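Local coordinates for protein alpha-galactosidase (Thermus thermophilus, PDB 6LCJ) that probably hydrolyses alpha-galactosidic linkages and assembles as a hexamer, at residues Val181-Ala186 with Arg224-Arg229; Gln194-Trp199 with Gly231-Pro236. All blocks are in the same frame, centred on the assembly; numbering follows the deposited sequence.

In the fold
Both interactions join successive units of the TIM barrel, but at different depths. Interaction 1 lies at the outer, partly buried edge, where the C-terminal end of helix 175-185 meets the turn between helix 216-224 and strand 229-234; leucine packing inside gives way to an exposed aspartate-arginine pair. Interaction 2 is fully buried, about 17 Å away between centres, and pairs strand 192-195 with strand 229-234 at their C-terminal ends, where glycosidases of this fold carry the active site. Its chemistry is backbone pairing, aromatic rings and directed side-chain hydrogen bonds. The segments alternate along the chain: helix 175-185 leads into strand 192-195, and the turn 224-229 leads into strand 229-234.

Interaction 1. Residues Val181-Ala186 with Arg224-Arg229; sequences VLDEVA and RERGLR
L182 and L228 make the heart of the apolar contact. Their side chains run past each other in opposite directions, and the methyls meet CD1 to CD1 at 3.9 Å. L182 reaches across because its CG stands opposite the backbone N (chi1 170°), which sends the branch out from the flank of the helix. The same L228 methyl has two further neighbours: L228 CD1 lies 4.4 Å from A186 CB and, more loosely, 4.5 Å from V185 CG1. One leucine branch therefore touches L182, V185 and A186.

The polar part lies further out and belongs to R226. Its chain bends at chi2 (-76°) and again at chi3, which folds the guanidinium back over A186. That methyl sits against one face of the flat group, off-centre, with A186 CB 3.6 Å from R226 NH1. D183 comes to the edge of the guanidinium, where a salt bridge is modelled between D183 OD1 and R226 NH2, but the two atoms are too close and its exact geometry is doubtful.

The backbone explains how two such different side chains face the helix. R224 to G227 is a type I turn, and G227, with positive phi, is the C' residue of a Schellman motif that ends helix 216-224; its inner bond runs from G227 N to R224 O at 2.9 Å. Past the glycine, L228 points toward helix 175-185 on the buried side, with R226 on the exposed side.

Helix 175-185 and helix 216-224 are neighbours on the outside of the barrel. L182 and L228 both pack on I223 of the second helix, while L182 and V185 reach F193 on strand 192-195, and V185 also touches W163 on strand 161-164.

Interaction 2. Residues Gln194-Trp199 with Gly231-Pro236; sequences QIDDGW and GLWFAP
Q194 sets its CG against the backbone of G231, 3.7 Å from G231 CA. A beta carbon on G231 would run into that CG, so only glycine lets the strands come this close. Q194 NE2 gives a hydrogen bond of 2.9 Å to D196 OD2, which lies nearly in the amide plane and is met on its anti side.

I195 N closes the parallel bridge of Q194 with G231, donating to G231 O at 2.7 Å from above the carbonyl plane. On the sheet face opposite the Q194 side chain, I195 CB meets L232 CD1.

D196 and D197 pass over one face of W233, whose NE1 is hydrogen-bonded to D304. D196 OD1 accepts the N-H of D197, while its OD2 has a salt bridge to K302. D197 CB makes a CH-pi contact 3.7 Å from the centroid of the six-membered ring of W233, only 6° off the normal. Its carboxylate runs almost parallel to the indole, held by Q200 and W268.

W199 turns back, its CG lying between the backbone N and the carbonyl carbon (chi1 66°), and slots its indole beside L232 to F234. W199 NE1 gives a hydrogen bond to W233 O at 3.1 Å, in both ring and carbonyl planes. L232 CD1 presses on a face, 3.4 Å from the centroid of the five-membered ring of W199, and the benzo edge next to NE1, at CZ2, points toward the face of F234, an offset edge-to-face pair with planes at 87°.

With an alanine in place of W233, D197 would probably lose its supporting ring and D304 the indole N-H. The W233 face thus backs two buried carboxylates, each satisfied by its own donors and probably fixed in orientation, at the barrel end where glycosidases of this fold have their active site.

Interaction 1. Residues Val181-Ala186 with Arg224-Arg229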
loop_
_atom_site.group_PDB
_atom_site.type_symbol
_atom_site.label_atom_id
_atom_site.label_comp_id
_atom_site.label_asym_id
_atom_site.label_seq_id
_atom_site.Cartn_x
_atom_site.Cartn_y
_atom_site.Cartn_z
ATOM N N VAL E 181 13.243 -3.942 -58.172
ATOM C CA VAL E 181 13.215 -5.253 -57.540
ATOM C C VAL E 181 12.334 -6.199 -58.340
ATOM O O VAL E 181 12.666 -7.379 -58.516
ATOM C CB VAL E 181 12.755 -5.112 -56.074
ATOM C CG1 VAL E 181 12.491 -6.455 -55.456
ATOM C CG2 VAL E 181 13.808 -4.355 -55.279
ATOM N N LEU E 182 11.211 -5.682 -58.866
ATOM C CA LEU E 182 10.312 -6.491 -59.686
ATOM C C LEU E 182 11.048 -7.087 -60.877
ATOM O O LEU E 182 10.882 -8.276 -61.195
ATOM C CB LEU E 182 9.128 -5.649 -60.154
ATOM C CG LEU E 182 8.192 -6.238 -61.222
ATOM C CD1 LEU E 182 7.320 -7.364 -60.680
ATOM C CD2 LEU E 182 7.327 -5.149 -61.822
ATOM N N ASP E 183 11.897 -6.284 -61.520
ATOM C CA ASP E 183 12.728 -6.768 -62.617
ATOM C C ASP E 183 13.533 -8.000 -62.217
ATOM O O ASP E 183 13.521 -9.019 -62.915
ATOM C CB ASP E 183 13.666 -5.656 -63.073
ATOM C CG ASP E 183 13.699 -5.518 -64.563
ATOM O OD1 ASP E 183 12.775 -6.065 -65.205
ATOM O OD2 ASP E 183 14.646 -4.883 -65.086
ATOM N N GLU E 184 14.255 -7.920 -61.099
ATOM C CA GLU E 184 15.053 -9.062 -60.664
ATOM C C GLU E 184 14.178 -10.215 -60.188
ATOM O O GLU E 184 14.490 -11.385 -60.444
ATOM C CB GLU E 184 16.002 -8.639 -59.560
ATOM C CG GLU E 184 16.800 -7.428 -59.912
ATOM C CD GLU E 184 18.268 -7.743 -59.942
ATOM O OE1 GLU E 184 19.068 -6.903 -59.466
ATOM O OE2 GLU E 184 18.612 -8.852 -60.421
ATOM N N VAL E 185 13.091 -9.905 -59.473
ATOM C CA VAL E 185 12.236 -10.954 -58.931
ATOM C C VAL E 185 11.579 -11.740 -60.060
ATOM O O VAL E 185 11.358 -12.953 -59.936
ATOM C CB VAL E 185 11.193 -10.344 -57.966
ATOM C CG1 VAL E 185 10.070 -11.342 -57.668
ATOM C CG2 VAL E 185 11.854 -9.871 -56.672
ATOM N N ALA E 186 11.288 -11.082 -61.188
ATOM C CA ALA E 186 10.558 -11.748 -62.263
ATOM C C ALA E 186 11.351 -12.889 -62.895
ATOM O O ALA E 186 10.758 -13.775 -63.523
ATOM C CB ALA E 186 10.155 -10.723 -63.323
ATOM N N ARG E 224 1.736 -7.485 -63.403
ATOM C CA ARG E 224 1.107 -8.464 -64.291
ATOM C C ARG E 224 1.824 -8.536 -65.629
ATOM O O ARG E 224 1.921 -9.616 -66.219
ATOM C CB ARG E 224 -0.369 -8.137 -64.509
ATOM C CG ARG E 224 -1.200 -8.085 -63.234
ATOM C CD ARG E 224 -2.492 -7.299 -63.480
ATOM N NE ARG E 224 -3.631 -7.837 -62.744
ATOM C CZ ARG E 224 -4.326 -8.914 -63.100
ATOM N NH1 ARG E 224 -4.001 -9.589 -64.197
ATOM N NH2 ARG E 224 -5.352 -9.310 -62.349
ATOM N N GLU E 225 2.352 -7.402 -66.098
ATOM C CA GLU E 225 3.137 -7.347 -67.324
ATOM C C GLU E 225 4.368 -8.246 -67.272
ATOM O O GLU E 225 4.967 -8.515 -68.318
ATOM C CB GLU E 225 3.564 -5.900 -67.596
ATOM C CG GLU E 225 2.708 -5.161 -68.614
ATOM C CD GLU E 225 2.887 -3.648 -68.537
ATOM O OE1 GLU E 225 4.038 -3.194 -68.327
ATOM O OE2 GLU E 225 1.876 -2.914 -68.677
ATOM N N ARG E 226 4.774 -8.703 -66.088
ATOM C CA ARG E 226 5.897 -9.623 -65.961
ATOM C C ARG E 226 5.452 -11.019 -65.539
ATOM O O ARG E 226 6.260 -11.797 -65.019
ATOM C CB ARG E 226 6.933 -9.072 -64.984
ATOM C CG ARG E 226 7.686 -7.879 -65.519
ATOM C CD ARG E 226 8.714 -8.335 -66.539
ATOM N NE ARG E 226 10.064 -7.835 -66.257
ATOM C CZ ARG E 226 11.167 -8.583 -66.338
ATOM N NH1 ARG E 226 11.084 -9.865 -66.685
ATOM N NH2 ARG E 226 12.357 -8.056 -66.074
ATOM N N GLY E 227 4.181 -11.351 -65.759
ATOM C CA GLY E 227 3.682 -12.671 -65.458
ATOM C C GLY E 227 3.368 -12.932 -64.004
ATOM O O GLY E 227 3.177 -14.092 -63.630
ATOM N N LEU E 228 3.285 -11.901 -63.172
ATOM C CA LEU E 228 3.072 -12.082 -61.746
ATOM C C LEU E 228 1.747 -11.471 -61.315
ATOM O O LEU E 228 1.366 -10.390 -61.780
ATOM C CB LEU E 228 4.214 -11.455 -60.938
ATOM C CG LEU E 228 5.564 -12.164 -61.024
ATOM C CD1 LEU E 228 6.684 -11.224 -60.617
ATOM C CD2 LEU E 228 5.533 -13.371 -60.136
ATOM N N ARG E 229 1.050 -12.177 -60.428
ATOM C CA ARG E 229 -0.072 -11.581 -59.723
ATOM C C ARG E 229 0.430 -10.526 -58.749
ATOM O O ARG E 229 1.520 -10.639 -58.182
ATOM C CB ARG E 229 -0.853 -12.643 -58.957
ATOM C CG ARG E 229 -1.486 -13.712 -59.816
ATOM C CD ARG E 229 -1.925 -14.889 -58.951
ATOM N NE ARG E 229 -2.983 -14.501 -58.028
ATOM C CZ ARG E 229 -3.669 -15.362 -57.285
ATOM N NH1 ARG E 229 -3.415 -16.660 -57.360
ATOM N NH2 ARG E 229 -4.619 -14.920 -56.474
#

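Interaction 2. Residues Gln194-Trp199 with Gly231-Pro236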
loop_
_atom_site.group_PDB
_atom_site.type_symbol
_atom_site.label_atom_id
_atom_site.label_comp_id
_atom_site.label_asym_id
_atom_site.label_seq_id
_atom_site.Cartn_x
_atom_site.Cartn_y
_atom_site.Cartn_z
ATOM N N GLN E 194 4.146 -9.041 -53.851
ATOM C CA GLN E 194 3.246 -8.461 -52.859
ATOM C C GLN E 194 3.877 -7.246 -52.192
ATOM O O GLN E 194 4.936 -7.358 -51.577
ATOM C CB GLN E 194 2.845 -9.494 -51.811
ATOM C CG GLN E 194 1.748 -8.996 -50.856
ATOM C CD GLN E 194 2.206 -9.049 -49.413
ATOM O OE1 GLN E 194 2.597 -10.117 -48.916
ATOM N NE2 GLN E 194 2.190 -7.899 -48.736
ATOM N N ILE E 195 3.215 -6.094 -52.321
ATOM C CA ILE E 195 3.621 -4.846 -51.674
ATOM C C ILE E 195 3.052 -4.824 -50.260
ATOM O O ILE E 195 1.840 -4.972 -50.068
ATOM C CB ILE E 195 3.137 -3.627 -52.471
ATOM C CG1 ILE E 195 3.793 -3.605 -53.835
ATOM C CG2 ILE E 195 3.460 -2.330 -51.756
ATOM C CD1 ILE E 195 2.859 -3.157 -54.873
ATOM N N ASP E 196 3.916 -4.621 -49.274
ATOM C CA ASP E 196 3.478 -4.696 -47.898
ATOM C C ASP E 196 3.295 -3.291 -47.317
ATOM O O ASP E 196 3.043 -2.321 -48.045
ATOM C CB ASP E 196 4.477 -5.527 -47.086
ATOM C CG ASP E 196 3.824 -6.234 -45.904
ATOM O OD1 ASP E 196 3.888 -5.681 -44.767
ATOM O OD2 ASP E 196 3.280 -7.350 -46.104
ATOM N N ASP E 197 3.410 -3.184 -45.997
ATOM C CA ASP E 197 3.255 -1.922 -45.294
ATOM C C ASP E 197 4.260 -0.909 -45.823
ATOM O O ASP E 197 5.423 -1.238 -46.065
ATOM C CB ASP E 197 3.446 -2.182 -43.797
ATOM C CG ASP E 197 3.219 -0.965 -42.927
ATOM O OD1 ASP E 197 2.654 0.051 -43.384
ATOM O OD2 ASP E 197 3.597 -1.046 -41.738
ATOM N N GLY E 198 3.785 0.318 -46.062
ATOM C CA GLY E 198 4.634 1.389 -46.538
ATOM C C GLY E 198 4.151 2.124 -47.778
ATOM O O GLY E 198 4.718 3.158 -48.144
ATOM N N TRP E 199 3.129 1.602 -48.452
ATOM C CA TRP E 199 2.595 2.277 -49.630
ATOM C C TRP E 199 1.518 3.310 -49.307
ATOM O O TRP E 199 1.281 4.203 -50.125
ATOM C CB TRP E 199 2.018 1.258 -50.613
ATOM C CG TRP E 199 0.812 0.543 -50.083
ATOM C CD1 TRP E 199 0.800 -0.611 -49.352
ATOM C CD2 TRP E 199 -0.558 0.934 -50.236
ATOM N NE1 TRP E 199 -0.491 -0.962 -49.038
ATOM C CE2 TRP E 199 -1.346 -0.037 -49.575
ATOM C CE3 TRP E 199 -1.197 2.011 -50.865
ATOM C CZ2 TRP E 199 -2.739 0.037 -49.527
ATOM C CZ3 TRP E 199 -2.579 2.076 -50.825
ATOM C CH2 TRP E 199 -3.335 1.094 -50.158
ATOM N N GLY E 231 0.099 -8.268 -55.273
ATOM C CA GLY E 231 -0.364 -8.431 -53.902
ATOM C C GLY E 231 -0.237 -7.128 -53.138
ATOM O O GLY E 231 0.715 -6.373 -53.350
ATOM N N LEU E 232 -1.210 -6.863 -52.254
ATOM C CA LEU E 232 -1.231 -5.635 -51.472
ATOM C C LEU E 232 -1.658 -5.934 -50.037
ATOM O O LEU E 232 -2.431 -6.864 -49.777
ATOM C CB LEU E 232 -2.159 -4.596 -52.120
ATOM C CG LEU E 232 -2.134 -3.124 -51.688
ATOM C CD1 LEU E 232 -0.811 -2.452 -51.991
ATOM C CD2 LEU E 232 -3.262 -2.368 -52.381
ATOM N N TRP E 233 -1.147 -5.117 -49.113
ATOM C CA TRP E 233 -1.301 -5.264 -47.670
ATOM C C TRP E 233 -2.236 -4.193 -47.117
ATOM O O TRP E 233 -2.084 -3.012 -47.436
ATOM C CB TRP E 233 0.076 -5.131 -46.998
ATOM C CG TRP E 233 0.119 -5.108 -45.486
ATOM C CD1 TRP E 233 0.328 -6.177 -44.661
ATOM C CD2 TRP E 233 -0.007 -3.964 -44.630
ATOM N NE1 TRP E 233 0.340 -5.772 -43.349
ATOM C CE2 TRP E 233 0.129 -4.419 -43.301
ATOM C CE3 TRP E 233 -0.222 -2.601 -44.854
ATOM C CZ2 TRP E 233 0.048 -3.559 -42.203
ATOM C CZ3 TRP E 233 -0.299 -1.745 -43.753
ATOM C CH2 TRP E 233 -0.169 -2.232 -42.452
ATOM N N PHE E 234 -3.170 -4.594 -46.249
ATOM C CA PHE E 234 -3.993 -3.651 -45.489
ATOM C C PHE E 234 -4.057 -4.062 -44.023
ATOM O O PHE E 234 -3.879 -5.228 -43.681
ATOM C CB PHE E 234 -5.438 -3.568 -46.009
ATOM C CG PHE E 234 -5.547 -3.173 -47.438
ATOM C CD1 PHE E 234 -5.524 -4.137 -48.438
ATOM C CD2 PHE E 234 -5.690 -1.840 -47.790
ATOM C CE1 PHE E 234 -5.617 -3.782 -49.765
ATOM C CE2 PHE E 234 -5.793 -1.464 -49.120
ATOM C CZ PHE E 234 -5.757 -2.442 -50.113
ATOM N N ALA E 235 -4.350 -3.086 -43.156
ATOM C CA ALA E 235 -4.764 -3.317 -41.767
ATOM C C ALA E 235 -6.122 -2.643 -41.617
ATOM O O ALA E 235 -6.229 -1.564 -41.017
ATOM C CB ALA E 235 -3.752 -2.773 -40.756
ATOM N N PRO E 236 -7.186 -3.256 -42.147
ATOM C CA PRO E 236 -8.406 -2.482 -42.445
ATOM C C PRO E 236 -9.139 -1.926 -41.224
ATOM O O PRO E 236 -9.784 -0.879 -41.347
ATOM C CB PRO E 236 -9.276 -3.486 -43.223
ATOM C CG PRO E 236 -8.713 -4.828 -42.901
ATOM C CD PRO E 236 -7.261 -4.643 -42.641
#